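Local coordinates for T cell receptor gamma chain (Monodelphis domestica, PDB 7L15), which pairs with the T cell receptor mu chain to form a marsupial T cell receptor that probably takes part in antigen recognition, at residues Q8-I13 against L210-K215; K123-I128 against Y205-L210; V157-K162 against L201-Q206; D171-P176 against W189-E194. All blocks are in the same frame, centred on the assembly; numbering follows the deposited sequence.

All four contacts involve the constant immunoglobulin domain, but at different depths. Contact 1 is a surface contact across the interdomain boundary, mostly apolar. Contact 2, partly buried, runs alongside it and shares Leu210; the two meet through Ser12 OG and Glu208 OE1, 2.8 Å apart. Contact 3, with the largest buried area, continues from contact 2 along strand 201-206 and is a ladder of backbone hydrogen bonds in one sheet. Contact 4 is buried and belongs to the other sheet, at the mu chain, with a bridging water. Contacts 3 and 4 touch through the inward side chains of the sandwich, as where Trp161 CD1 lies 3.5 Å from Ala172 CB.

Contact 1. Residues Q8-I13 against L210-K215; sequences QRPISI and LGMEPK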
loop_
_atom_site.group_PDB
_atom_site.type_symbol
_atom_site.label_atom_id
_atom_site.label_comp_id
_atom_site.label_asym_id
_atom_site.label_seq_id
_atom_site.Cartn_x
_atom_site.Cartn_y
_atom_site.Cartn_z
ATOM N N GLN B 8 1.865 -12.789 5.088
ATOM C CA GLN B 8 3.260 -12.473 5.379
ATOM C C GLN B 8 3.323 -11.551 6.585
ATOM O O GLN B 8 2.728 -10.471 6.571
ATOM C CB GLN B 8 3.952 -11.818 4.177
ATOM C CG GLN B 8 4.157 -12.753 2.994
ATOM C CD GLN B 8 5.005 -12.121 1.884
ATOM O OE1 GLN B 8 4.480 -11.715 0.837
ATOM N NE2 GLN B 8 6.319 -12.055 2.103
ATOM N N ARG B 9 4.050 -11.969 7.618
ATOM C CA ARG B 9 4.176 -11.214 8.855
ATOM C C ARG B 9 5.518 -11.580 9.461
ATOM O O ARG B 9 5.981 -12.713 9.281
ATOM C CB ARG B 9 3.038 -11.522 9.853
ATOM C CG ARG B 9 1.641 -11.044 9.426
ATOM C CD ARG B 9 0.593 -11.248 10.515
ATOM N NE ARG B 9 -0.765 -11.027 10.016
ATOM C CZ ARG B 9 -1.849 -10.970 10.786
ATOM N NH1 ARG B 9 -1.745 -11.110 12.100
ATOM N NH2 ARG B 9 -3.038 -10.775 10.242
ATOM N N PRO B 10 6.181 -10.650 10.168
ATOM C CA PRO B 10 5.797 -9.249 10.379
ATOM C C PRO B 10 5.884 -8.418 9.097
ATOM O O PRO B 10 6.396 -8.908 8.094
ATOM C CB PRO B 10 6.800 -8.763 11.433
ATOM C CG PRO B 10 7.939 -9.730 11.363
ATOM C CD PRO B 10 7.331 -11.039 11.002
ATOM N N ILE B 11 5.358 -7.190 9.123
ATOM C CA ILE B 11 5.315 -6.387 7.905
ATOM C C ILE B 11 6.689 -5.857 7.527
ATOM O O ILE B 11 6.905 -5.467 6.379
ATOM C CB ILE B 11 4.305 -5.241 8.065
ATOM C CG1 ILE B 11 4.762 -4.289 9.160
ATOM C CG2 ILE B 11 2.967 -5.797 8.458
ATOM C CD1 ILE B 11 3.876 -3.069 9.287
ATOM N N SER B 12 7.640 -5.837 8.458
ATOM C CA SER B 12 8.988 -5.402 8.132
ATOM C C SER B 12 9.980 -6.137 9.017
ATOM O O SER B 12 9.630 -6.670 10.076
ATOM C CB SER B 12 9.144 -3.886 8.287
ATOM O OG SER B 12 8.966 -3.503 9.643
ATOM N N ILE B 13 11.227 -6.172 8.552
ATOM C CA ILE B 13 12.364 -6.708 9.293
ATOM C C ILE B 13 13.514 -5.723 9.115
ATOM O O ILE B 13 13.914 -5.432 7.979
ATOM C CB ILE B 13 12.766 -8.111 8.790
ATOM C CG1 ILE B 13 11.575 -9.066 8.843
ATOM C CG2 ILE B 13 13.929 -8.681 9.603
ATOM C CD1 ILE B 13 11.891 -10.475 8.369
ATOM N N LEU B 210 5.844 -4.716 17.373
ATOM C CA LEU B 210 4.805 -5.547 17.958
ATOM C C LEU B 210 4.950 -7.008 17.570
ATOM O O LEU B 210 4.129 -7.830 17.989
ATOM C CB LEU B 210 3.426 -5.049 17.515
ATOM C CG LEU B 210 3.069 -3.592 17.798
ATOM C CD1 LEU B 210 1.623 -3.357 17.423
ATOM C CD2 LEU B 210 3.300 -3.256 19.253
ATOM N N GLY B 211 5.963 -7.347 16.774
ATOM C CA GLY B 211 6.015 -8.675 16.196
ATOM C C GLY B 211 4.848 -8.884 15.249
ATOM O O GLY B 211 4.377 -7.955 14.588
ATOM N N MET B 212 4.342 -10.117 15.215
ATOM C CA MET B 212 3.329 -10.467 14.226
ATOM C C MET B 212 1.920 -10.053 14.632
ATOM O O MET B 212 1.114 -9.723 13.758
ATOM C CB MET B 212 3.369 -11.965 13.938
ATOM C CG MET B 212 4.588 -12.412 13.159
ATOM S SD MET B 212 4.616 -14.213 13.035
ATOM C CE MET B 212 2.902 -14.542 12.604
ATOM N N GLU B 213 1.603 -10.055 15.925
ATOM C CA GLU B 213 0.216 -9.881 16.362
ATOM C C GLU B 213 -0.218 -8.420 16.237
ATOM O O GLU B 213 0.477 -7.524 16.738
ATOM C CB GLU B 213 0.037 -10.344 17.816
ATOM C CG GLU B 213 0.949 -11.478 18.261
ATOM C CD GLU B 213 0.958 -11.662 19.783
ATOM O OE1 GLU B 213 0.080 -12.389 20.299
ATOM O OE2 GLU B 213 1.834 -11.067 20.460
ATOM N N PRO B 214 -1.345 -8.138 15.586
ATOM C CA PRO B 214 -1.899 -6.777 15.613
ATOM C C PRO B 214 -2.250 -6.328 17.020
ATOM O O PRO B 214 -2.591 -7.133 17.887
ATOM C CB PRO B 214 -3.165 -6.888 14.755
ATOM C CG PRO B 214 -2.940 -8.087 13.880
ATOM C CD PRO B 214 -2.066 -9.029 14.658
ATOM N N LYS B 215 -2.149 -5.017 17.236
ATOM C CA LYS B 215 -2.815 -4.335 18.342
ATOM C C LYS B 215 -4.204 -3.906 17.888
ATOM O O LYS B 215 -4.388 -3.495 16.740
ATOM C CB LYS B 215 -2.013 -3.107 18.793
ATOM C CG LYS B 215 -2.526 -2.452 20.067
ATOM C CD LYS B 215 -2.392 -3.380 21.273
ATOM C CE LYS B 215 -2.830 -2.691 22.566
ATOM N NZ LYS B 215 -1.932 -1.548 22.897
#
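Pro10, entered through a cis peptide bond, and Met212 in the turn after strand 201-206 bring their CA atoms to 4.7 Å, with neither backbone in regular sheet pairing here. The Pro10 ring meets the side of the methionine chain, CD lying 3.7 Å from Met212 CG. That same CG is 3.8 Å from Arg9 CB, so the one methylene touches two consecutive residues of 8-13. Arg9 then runs on along 210-215: CG sits beside the backbone N (chi1 -68°) and the chain stays extended to NE, which carries the guanidinium past Met212 to Pro214. There NH1 comes within 3.3 Å of Pro214 CD, the two side chains crossing at about a right angle. NH1 also approaches Met212 O at 3.6 Å, obliquely to the guanidinium plane and without the geometry of a hydrogen bond. Gly211, with a positive phi of 64°, turns the chain ahead of Met212. The contact joins the loop between strands 5-7 and 12-16 of the variable domain to the FG turn of the constant domain. Arg9 NE has a long, weak ion pair with Glu7; across the contact itself, specificity rests on shape, with proline, methionine and the arginine's aliphatic part in van der Waals contact.

Contact 2. Residues K123-I128 against Y205-L210; sequences KPPKPI and YQHEDL
Leu210 N makes the shortest polar bond here, 2.9 Å to His207 O, a bond that spans the 3-10 segment 208-210; His207, Asp209 and Leu210 all touch 123-128. The histidine ring is held from both nitrogens. ND1 accepts from Asp209 N at 3.0 Å in a nearly straight bond (174°), although the donor is tilted from the ring plane, and NE2 is hydrogen-bonded to Pro154 O. Those two bonds fix the ring's rotation, and the swing of CG away from the backbone N (chi1 -170°) turns one face to Pro125. Pro125 CD sits over that face in a CH-pi contact, 4.0 Å from the centroid. In the constant-domain sandwich this packs the proline-rich start of strand 126-130, in one sheet, against the last part of strand 201-206, in the other, and the residues after it. Next along, Tyr205 is met obliquely by two prolines: Pro125 CG lies 3.8 Å from Tyr205 CE2, while Pro127 CD is 3.9 Å from Tyr205 OH. Toward the surface, the Asp209 carboxylate presses on the Pro124 ring, its OD2 only 3.0 Å from Pro124 CD. Pro124 N has no hydrogen to give, so the carboxylate oxygen simply packs closely on the ring; beside it, Pro124 CB rests 4.2 Å from Leu210 CD2.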
loop_
_atom_site.group_PDB
_atom_site.type_symbol
_atom_site.label_atom_id
_atom_site.label_comp_id
_atom_site.label_asym_id
_atom_site.label_seq_id
_atom_site.Cartn_x
_atom_site.Cartn_y
_atom_site.Cartn_z
ATOM N N LYS B 123 10.863 1.088 17.738
ATOM C CA LYS B 123 10.012 1.843 18.650
ATOM C C LYS B 123 8.576 1.629 18.195
ATOM O O LYS B 123 8.271 1.815 16.998
ATOM C CB LYS B 123 10.343 3.340 18.677
ATOM C CG LYS B 123 11.803 3.654 18.918
ATOM C CD LYS B 123 12.001 5.060 19.467
ATOM C CE LYS B 123 11.516 6.117 18.511
ATOM N NZ LYS B 123 12.192 7.394 18.820
ATOM N N PRO B 124 7.676 1.272 19.105
ATOM C CA PRO B 124 6.300 0.958 18.706
ATOM C C PRO B 124 5.472 2.222 18.563
ATOM O O PRO B 124 5.744 3.233 19.225
ATOM C CB PRO B 124 5.793 0.089 19.866
ATOM C CG PRO B 124 6.517 0.640 21.057
ATOM C CD PRO B 124 7.877 1.139 20.562
ATOM N N PRO B 125 4.441 2.199 17.723
ATOM C CA PRO B 125 3.536 3.349 17.646
ATOM C C PRO B 125 2.929 3.675 19.006
ATOM O O PRO B 125 2.580 2.782 19.784
ATOM C CB PRO B 125 2.465 2.890 16.646
ATOM C CG PRO B 125 3.110 1.762 15.878
ATOM C CD PRO B 125 4.011 1.092 16.852
ATOM N N LYS B 126 2.811 4.977 19.289
ATOM C CA LYS B 126 2.019 5.477 20.407
ATOM C C LYS B 126 0.701 6.042 19.864
ATOM O O LYS B 126 0.694 7.136 19.272
ATOM C CB LYS B 126 2.794 6.547 21.181
ATOM N N PRO B 127 -0.422 5.343 20.012
ATOM C CA PRO B 127 -1.671 5.813 19.405
ATOM C C PRO B 127 -2.342 6.913 20.216
ATOM O O PRO B 127 -2.292 6.933 21.446
ATOM C CB PRO B 127 -2.537 4.550 19.368
ATOM C CG PRO B 127 -2.014 3.699 20.426
ATOM C CD PRO B 127 -0.561 4.006 20.606
ATOM N N ILE B 128 -2.952 7.851 19.492
ATOM C CA ILE B 128 -3.752 8.928 20.067
ATOM C C ILE B 128 -5.049 9.012 19.276
ATOM O O ILE B 128 -5.021 9.193 18.054
ATOM C CB ILE B 128 -3.025 10.285 20.045
ATOM C CG1 ILE B 128 -1.730 10.223 20.845
ATOM C CG2 ILE B 128 -3.925 11.375 20.625
ATOM C CD1 ILE B 128 -1.010 11.558 20.909
ATOM N N TYR B 205 -3.707 -1.986 14.248
ATOM C CA TYR B 205 -2.454 -1.661 13.580
ATOM C C TYR B 205 -1.418 -2.757 13.800
ATOM O O TYR B 205 -1.438 -3.472 14.804
ATOM C CB TYR B 205 -1.896 -0.283 14.016
ATOM C CG TYR B 205 -1.515 -0.139 15.471
ATOM C CD1 TYR B 205 -2.458 0.224 16.424
ATOM C CD2 TYR B 205 -0.198 -0.335 15.887
ATOM C CE1 TYR B 205 -2.094 0.374 17.759
ATOM C CE2 TYR B 205 0.172 -0.183 17.198
ATOM C CZ TYR B 205 -0.773 0.160 18.137
ATOM O OH TYR B 205 -0.369 0.294 19.445
ATOM N N GLN B 206 -0.515 -2.884 12.830
ATOM C CA GLN B 206 0.615 -3.796 12.886
ATOM C C GLN B 206 1.910 -3.012 12.725
ATOM O O GLN B 206 1.972 -2.014 11.997
ATOM C CB GLN B 206 0.552 -4.875 11.788
ATOM C CG GLN B 206 -0.602 -5.844 11.920
ATOM C CD GLN B 206 -0.798 -6.660 10.657
ATOM O OE1 GLN B 206 0.162 -7.153 10.081
ATOM N NE2 GLN B 206 -2.041 -6.782 10.210
ATOM N N HIS B 207 2.949 -3.491 13.394
ATOM C CA HIS B 207 4.238 -2.828 13.353
ATOM C C HIS B 207 5.289 -3.824 13.793
ATOM O O HIS B 207 5.005 -4.729 14.588
ATOM C CB HIS B 207 4.273 -1.593 14.251
ATOM C CG HIS B 207 5.496 -0.766 14.050
ATOM N ND1 HIS B 207 6.664 -0.989 14.743
ATOM C CD2 HIS B 207 5.754 0.241 13.185
ATOM C CE1 HIS B 207 7.580 -0.126 14.344
ATOM N NE2 HIS B 207 7.051 0.636 13.400
ATOM N N GLU B 208 6.510 -3.641 13.276
ATOM C CA GLU B 208 7.561 -4.620 13.530
ATOM C C GLU B 208 7.894 -4.708 15.019
ATOM O O GLU B 208 8.268 -5.778 15.508
ATOM C CB GLU B 208 8.809 -4.286 12.702
ATOM C CG GLU B 208 9.952 -5.284 12.861
ATOM C CD GLU B 208 11.259 -4.831 12.195
ATOM O OE1 GLU B 208 11.224 -3.936 11.319
ATOM O OE2 GLU B 208 12.330 -5.376 12.547
ATOM N N ASP B 209 7.735 -3.616 15.766
ATOM C CA ASP B 209 8.054 -3.692 17.183
ATOM C C ASP B 209 6.987 -4.426 17.981
ATOM O O ASP B 209 7.217 -4.727 19.151
ATOM C CB ASP B 209 8.279 -2.299 17.768
ATOM C CG ASP B 209 9.120 -2.339 19.035
ATOM O OD1 ASP B 209 10.194 -2.973 19.010
ATOM O OD2 ASP B 209 8.708 -1.746 20.052
ATOM N N LEU B 210 5.844 -4.716 17.373
ATOM C CA LEU B 210 4.805 -5.547 17.958
ATOM C C LEU B 210 4.950 -7.008 17.570
ATOM O O LEU B 210 4.129 -7.830 17.989
ATOM C CB LEU B 210 3.426 -5.049 17.515
ATOM C CG LEU B 210 3.069 -3.592 17.798
ATOM C CD1 LEU B 210 1.623 -3.357 17.423
ATOM C CD2 LEU B 210 3.300 -3.256 19.253
#

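Contact 3. Residues V157-K162 against L201-Q206; sequences VKTYWK and LTYFYQ
Tyr160 and Phe204 face each other across two neighbouring antiparallel strands, 158-163 and 201-206, the C and F strands of a C1-type immunoglobulin sandwich. Phe204 CB lies over the tyrosine ring, 3.6 Å from its centroid, in a CH-pi contact. The two rings are nearly parallel (20°) but slid so far apart that they barely overlap. With its CG between the backbone N and carbonyl carbon (chi1 39°), Tyr160 leans back over strand 201-206, and Gln206 NE2 donates to its OH at 2.8 Å. The donor's amide holds the hydroxyl in its own plane but stands almost perpendicular to the ring. Further along this face, Lys162 CD packs 3.7 Å from Phe204 CE1, while Thr202 CG2 covers one face of the phenylalanine ring. The inward face is carried by Trp161 and Tyr203 in a T-shaped pair, the tyrosine centroid 4.8 Å from that of the six-membered ring of Trp161, with the tyrosine edge directed at the indole face. What positions these groups is the ladder beneath them: Lys158 with Gln206, Tyr160 with Phe204 and Lys162 with Thr202 each exchange two backbone hydrogen bonds. In the outer shell, Lys158 NZ forms a salt bridge with Glu109, and Trp161 NE1 bonds to Ser188 OG of strand 183-193. At the sheet's inner side, Tyr203 OH lies 3.5 Å from Thr159 CG2.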
loop_
_atom_site.group_PDB
_atom_site.type_symbol
_atom_site.label_atom_id
_atom_site.label_comp_id
_atom_site.label_asym_id
_atom_site.label_seq_id
_atom_site.Cartn_x
_atom_site.Cartn_y
_atom_site.Cartn_z
ATOM N N VAL B 157 4.099 0.691 8.652
ATOM C CA VAL B 157 2.985 0.438 9.552
ATOM C C VAL B 157 1.762 0.153 8.698
ATOM O O VAL B 157 1.667 0.605 7.553
ATOM C CB VAL B 157 2.767 1.634 10.518
ATOM C CG1 VAL B 157 2.197 2.828 9.758
ATOM C CG2 VAL B 157 1.866 1.250 11.710
ATOM N N LYS B 158 0.840 -0.626 9.249
ATOM C CA LYS B 158 -0.391 -1.019 8.580
ATOM C C LYS B 158 -1.535 -0.803 9.562
ATOM O O LYS B 158 -1.451 -1.242 10.713
ATOM C CB LYS B 158 -0.311 -2.482 8.130
ATOM C CG LYS B 158 -1.583 -3.052 7.518
ATOM C CD LYS B 158 -1.356 -4.478 6.994
ATOM C CE LYS B 158 -2.611 -5.075 6.343
ATOM N NZ LYS B 158 -2.421 -6.524 6.017
ATOM N N THR B 159 -2.570 -0.087 9.129
ATOM C CA THR B 159 -3.694 0.262 9.987
ATOM C C THR B 159 -4.987 0.021 9.221
ATOM O O THR B 159 -5.030 0.177 7.999
ATOM C CB THR B 159 -3.649 1.727 10.452
ATOM O OG1 THR B 159 -3.873 2.588 9.332
ATOM C CG2 THR B 159 -2.310 2.072 11.067
ATOM N N TYR B 160 -6.039 -0.368 9.944
ATOM C CA TYR B 160 -7.328 -0.593 9.310
ATOM C C TYR B 160 -8.441 -0.472 10.350
ATOM O O TYR B 160 -8.235 -0.686 11.548
ATOM C CB TYR B 160 -7.384 -1.945 8.567
ATOM C CG TYR B 160 -6.695 -3.138 9.245
ATOM C CD1 TYR B 160 -5.312 -3.222 9.300
ATOM C CD2 TYR B 160 -7.431 -4.189 9.789
ATOM C CE1 TYR B 160 -4.667 -4.293 9.907
ATOM C CE2 TYR B 160 -6.790 -5.293 10.396
ATOM C CZ TYR B 160 -5.402 -5.329 10.447
ATOM O OH TYR B 160 -4.714 -6.373 11.037
ATOM N N TRP B 161 -9.619 -0.102 9.864
ATOM C CA TRP B 161 -10.820 0.051 10.664
ATOM C C TRP B 161 -11.834 -0.995 10.229
ATOM O O TRP B 161 -12.046 -1.193 9.033
ATOM C CB TRP B 161 -11.420 1.446 10.489
ATOM C CG TRP B 161 -10.452 2.568 10.731
ATOM C CD1 TRP B 161 -9.373 2.910 9.958
ATOM C CD2 TRP B 161 -10.484 3.505 11.812
ATOM N NE1 TRP B 161 -8.726 3.997 10.503
ATOM C CE2 TRP B 161 -9.389 4.384 11.637
ATOM C CE3 TRP B 161 -11.331 3.688 12.916
ATOM C CZ2 TRP B 161 -9.119 5.429 12.522
ATOM C CZ3 TRP B 161 -11.055 4.736 13.807
ATOM C CH2 TRP B 161 -9.954 5.587 13.603
ATOM N N LYS B 162 -12.459 -1.662 11.197
ATOM C CA LYS B 162 -13.550 -2.584 10.926
ATOM C C LYS B 162 -14.748 -2.225 11.794
ATOM O O LYS B 162 -14.600 -1.660 12.881
ATOM C CB LYS B 162 -13.155 -4.028 11.198
ATOM C CG LYS B 162 -12.019 -4.561 10.355
ATOM C CD LYS B 162 -11.901 -6.072 10.543
ATOM C CE LYS B 162 -10.764 -6.626 9.709
ATOM N NZ LYS B 162 -10.775 -5.981 8.375
ATOM N N LEU B 201 -16.991 -0.112 16.525
ATOM C CA LEU B 201 -15.883 -0.152 15.584
ATOM C C LEU B 201 -14.661 -0.767 16.248
ATOM O O LEU B 201 -14.493 -0.681 17.467
ATOM C CB LEU B 201 -15.541 1.248 15.099
ATOM C CG LEU B 201 -16.683 2.012 14.438
ATOM C CD1 LEU B 201 -16.163 3.346 13.945
ATOM C CD2 LEU B 201 -17.291 1.212 13.299
ATOM N N THR B 202 -13.799 -1.384 15.441
ATOM C CA THR B 202 -12.494 -1.818 15.914
ATOM C C THR B 202 -11.397 -1.233 15.027
ATOM O O THR B 202 -11.517 -1.200 13.800
ATOM C CB THR B 202 -12.396 -3.346 15.979
ATOM O OG1 THR B 202 -13.453 -3.855 16.803
ATOM C CG2 THR B 202 -11.082 -3.743 16.611
ATOM N N TYR B 203 -10.346 -0.736 15.666
ATOM C CA TYR B 203 -9.188 -0.161 15.002
ATOM C C TYR B 203 -7.987 -1.068 15.239
ATOM O O TYR B 203 -7.721 -1.464 16.383
ATOM C CB TYR B 203 -8.916 1.253 15.529
ATOM C CG TYR B 203 -7.597 1.848 15.065
ATOM C CD1 TYR B 203 -7.501 2.504 13.843
ATOM C CD2 TYR B 203 -6.449 1.742 15.851
ATOM C CE1 TYR B 203 -6.292 3.050 13.417
ATOM C CE2 TYR B 203 -5.228 2.271 15.433
ATOM C CZ TYR B 203 -5.157 2.929 14.223
ATOM O OH TYR B 203 -3.952 3.462 13.823
ATOM N N PHE B 204 -7.264 -1.389 14.167
ATOM C CA PHE B 204 -6.117 -2.294 14.220
ATOM C C PHE B 204 -4.861 -1.624 13.687
ATOM O O PHE B 204 -4.919 -0.858 12.723
ATOM C CB PHE B 204 -6.326 -3.532 13.363
ATOM C CG PHE B 204 -7.525 -4.328 13.711
ATOM C CD1 PHE B 204 -8.722 -4.113 13.063
ATOM C CD2 PHE B 204 -7.446 -5.337 14.656
ATOM C CE1 PHE B 204 -9.836 -4.882 13.372
ATOM C CE2 PHE B 204 -8.557 -6.107 14.963
ATOM C CZ PHE B 204 -9.747 -5.878 14.322
ATOM N N TYR B 205 -3.707 -1.986 14.248
ATOM C CA TYR B 205 -2.454 -1.661 13.580
ATOM C C TYR B 205 -1.418 -2.757 13.800
ATOM O O TYR B 205 -1.438 -3.472 14.804
ATOM C CB TYR B 205 -1.896 -0.283 14.016
ATOM C CG TYR B 205 -1.515 -0.139 15.471
ATOM C CD1 TYR B 205 -2.458 0.224 16.424
ATOM C CD2 TYR B 205 -0.198 -0.335 15.887
ATOM C CE1 TYR B 205 -2.094 0.374 17.759
ATOM C CE2 TYR B 205 0.172 -0.183 17.198
ATOM C CZ TYR B 205 -0.773 0.160 18.137
ATOM O OH TYR B 205 -0.369 0.294 19.445
ATOM N N GLN B 206 -0.515 -2.884 12.830
ATOM C CA GLN B 206 0.615 -3.796 12.886
ATOM C C GLN B 206 1.910 -3.012 12.725
ATOM O O GLN B 206 1.972 -2.014 11.997
ATOM C CB GLN B 206 0.552 -4.875 11.788
ATOM C CG GLN B 206 -0.602 -5.844 11.920
ATOM C CD GLN B 206 -0.798 -6.660 10.657
ATOM O OE1 GLN B 206 0.162 -7.153 10.081
ATOM N NE2 GLN B 206 -2.041 -6.782 10.210
#

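Contact 4. Residues D171-P176 against W189-E194; sequences DAQFGP and WLTVKE
Gln173 and Trp189 satisfy each other's backbone as an antiparallel hydrogen-bonded pair: Gln173 N donates to Trp189 O at 2.9 Å, and Trp189 N returns the bond to Gln173 O at the same 2.9 Å. Two residues further along strand 183-193, at Thr191, a water takes over from the direct pairing. It accepts from Thr191 N at 3.0 Å and donates both to Asp171 O, at 2.9 Å, and to Gln173 OE1, at 3.0 Å. A backbone donor and two acceptors are thus met through a single molecule just ahead of strand 173-180, where Asp171 is still in the loop. Gln173 reaches it by bending at chi2 (75°). The pair belongs to the hairpin of strands 173-180 and 183-193, the D and E strands of the C1-type domain, whose sheet packs against the T cell receptor mu chain. On that side Gln173 CB sits over the six-membered ring of Trp189, 3.7 Å from its centroid, in a CH-pi contact. The glutamine amide stands steeply to the indole, and its OE1 is not the partner of Trp189 NE1, which instead bonds to Ser188 OG of the mu chain. Thr191 OG1 is hydrogen-bonded to Thr144 OG1 of strand 142-152. On the other side of the sheet, the packing is apolar: Ala172 CB approaches Leu190 CD1 at 4.3 Å, and both residues also touch Trp161.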
loop_
_atom_site.group_PDB
_atom_site.type_symbol
_atom_site.label_atom_id
_atom_site.label_comp_id
_atom_site.label_asym_id
_atom_site.label_seq_id
_atom_site.Cartn_x
_atom_site.Cartn_y
_atom_site.Cartn_z
ATOM N N ASP B 171 -13.606 2.097 4.380
ATOM C CA ASP B 171 -12.940 3.036 3.475
ATOM C C ASP B 171 -12.481 4.237 4.301
ATOM O O ASP B 171 -13.136 5.282 4.377
ATOM C CB ASP B 171 -13.876 3.426 2.332
ATOM C CG ASP B 171 -13.227 4.377 1.321
ATOM O OD1 ASP B 171 -12.135 4.067 0.796
ATOM O OD2 ASP B 171 -13.832 5.433 1.031
ATOM N N ALA B 172 -11.333 4.066 4.955
ATOM C CA ALA B 172 -10.725 5.131 5.737
ATOM C C ALA B 172 -9.740 5.932 4.881
ATOM O O ALA B 172 -9.268 5.471 3.848
ATOM C CB ALA B 172 -10.014 4.560 6.967
ATOM N N GLN B 173 -9.432 7.144 5.325
ATOM C CA GLN B 173 -8.379 7.937 4.699
ATOM C C GLN B 173 -7.087 7.753 5.477
ATOM O O GLN B 173 -7.102 7.733 6.712
ATOM C CB GLN B 173 -8.738 9.425 4.674
ATOM C CG GLN B 173 -9.648 9.853 3.565
ATOM C CD GLN B 173 -11.068 9.418 3.804
ATOM O OE1 GLN B 173 -11.755 9.958 4.670
ATOM N NE2 GLN B 173 -11.518 8.433 3.038
ATOM N N PHE B 174 -5.966 7.663 4.766
ATOM C CA PHE B 174 -4.663 7.476 5.399
ATOM C C PHE B 174 -3.724 8.573 4.943
ATOM O O PHE B 174 -3.578 8.799 3.744
ATOM C CB PHE B 174 -4.064 6.110 5.054
ATOM C CG PHE B 174 -5.002 4.975 5.309
ATOM C CD1 PHE B 174 -5.937 4.603 4.355
ATOM C CD2 PHE B 174 -4.985 4.306 6.522
ATOM C CE1 PHE B 174 -6.828 3.563 4.594
ATOM C CE2 PHE B 174 -5.872 3.268 6.770
ATOM C CZ PHE B 174 -6.790 2.892 5.801
ATOM N N GLY B 175 -3.094 9.247 5.884
ATOM C CA GLY B 175 -2.053 10.192 5.538
ATOM C C GLY B 175 -0.740 9.496 5.249
ATOM O O GLY B 175 -0.562 8.299 5.478
ATOM N N PRO B 176 0.220 10.258 4.742
ATOM C CA PRO B 176 1.540 9.688 4.472
ATOM C C PRO B 176 2.248 9.373 5.780
ATOM O O PRO B 176 1.904 9.894 6.840
ATOM C CB PRO B 176 2.252 10.814 3.719
ATOM C CG PRO B 176 1.717 12.072 4.402
ATOM C CD PRO B 176 0.249 11.736 4.723
ATOM N N TRP B 189 -8.009 8.354 9.409
ATOM C CA TRP B 189 -9.276 8.830 9.940
ATOM C C TRP B 189 -10.445 8.245 9.157
ATOM O O TRP B 189 -10.323 7.904 7.979
ATOM C CB TRP B 189 -9.325 10.359 9.952
ATOM C CG TRP B 189 -9.268 11.078 8.617
ATOM C CD1 TRP B 189 -10.327 11.623 7.937
ATOM C CD2 TRP B 189 -8.096 11.412 7.855
ATOM N NE1 TRP B 189 -9.890 12.246 6.794
ATOM C CE2 TRP B 189 -8.526 12.143 6.723
ATOM C CE3 TRP B 189 -6.728 11.164 8.018
ATOM C CZ2 TRP B 189 -7.636 12.627 5.754
ATOM C CZ3 TRP B 189 -5.843 11.641 7.053
ATOM C CH2 TRP B 189 -6.303 12.366 5.937
ATOM N N LEU B 190 -11.579 8.127 9.835
ATOM C CA LEU B 190 -12.742 7.432 9.297
ATOM C C LEU B 190 -13.973 8.303 9.505
ATOM O O LEU B 190 -14.395 8.540 10.644
ATOM C CB LEU B 190 -12.910 6.070 9.959
ATOM C CG LEU B 190 -14.183 5.277 9.641
ATOM C CD1 LEU B 190 -14.095 4.661 8.257
ATOM C CD2 LEU B 190 -14.451 4.208 10.697
ATOM N N THR B 191 -14.534 8.782 8.404
ATOM C CA THR B 191 -15.755 9.571 8.403
ATOM C C THR B 191 -16.923 8.650 8.072
ATOM O O THR B 191 -16.898 7.971 7.044
ATOM C CB THR B 191 -15.632 10.699 7.382
ATOM O OG1 THR B 191 -14.469 11.483 7.700
ATOM C CG2 THR B 191 -16.874 11.563 7.389
ATOM N N VAL B 192 -17.935 8.615 8.945
ATOM C CA VAL B 192 -19.078 7.718 8.780
ATOM C C VAL B 192 -20.376 8.478 8.979
ATOM O O VAL B 192 -20.422 9.479 9.703
ATOM C CB VAL B 192 -19.028 6.528 9.755
ATOM C CG1 VAL B 192 -17.726 5.765 9.592
ATOM C CG2 VAL B 192 -19.217 7.003 11.180
ATOM N N LYS B 193 -21.446 7.972 8.352
ATOM C CA LYS B 193 -22.786 8.530 8.515
ATOM C C LYS B 193 -23.331 8.277 9.922
ATOM O O LYS B 193 -22.900 7.366 10.634
ATOM C CB LYS B 193 -23.753 7.932 7.498
ATOM C CG LYS B 193 -23.399 8.207 6.056
ATOM C CD LYS B 193 -24.480 7.631 5.127
ATOM C CE LYS B 193 -24.114 7.830 3.666
ATOM N NZ LYS B 193 -22.634 7.607 3.477
ATOM N N GLU B 194 -24.332 9.086 10.292
ATOM C CA GLU B 194 -24.836 9.123 11.666
ATOM C C GLU B 194 -25.315 7.754 12.142
ATOM O O GLU B 194 -25.121 7.399 13.312
ATOM C CB GLU B 194 -25.970 10.144 11.767
ATOM C CG GLU B 194 -25.812 11.157 12.884
ATOM C CD GLU B 194 -26.580 12.441 12.617
ATOM O OE1 GLU B 194 -27.115 12.604 11.502
ATOM O OE2 GLU B 194 -26.648 13.296 13.522
HETATM O O HOH W 1 -13.557 7.780 5.745
#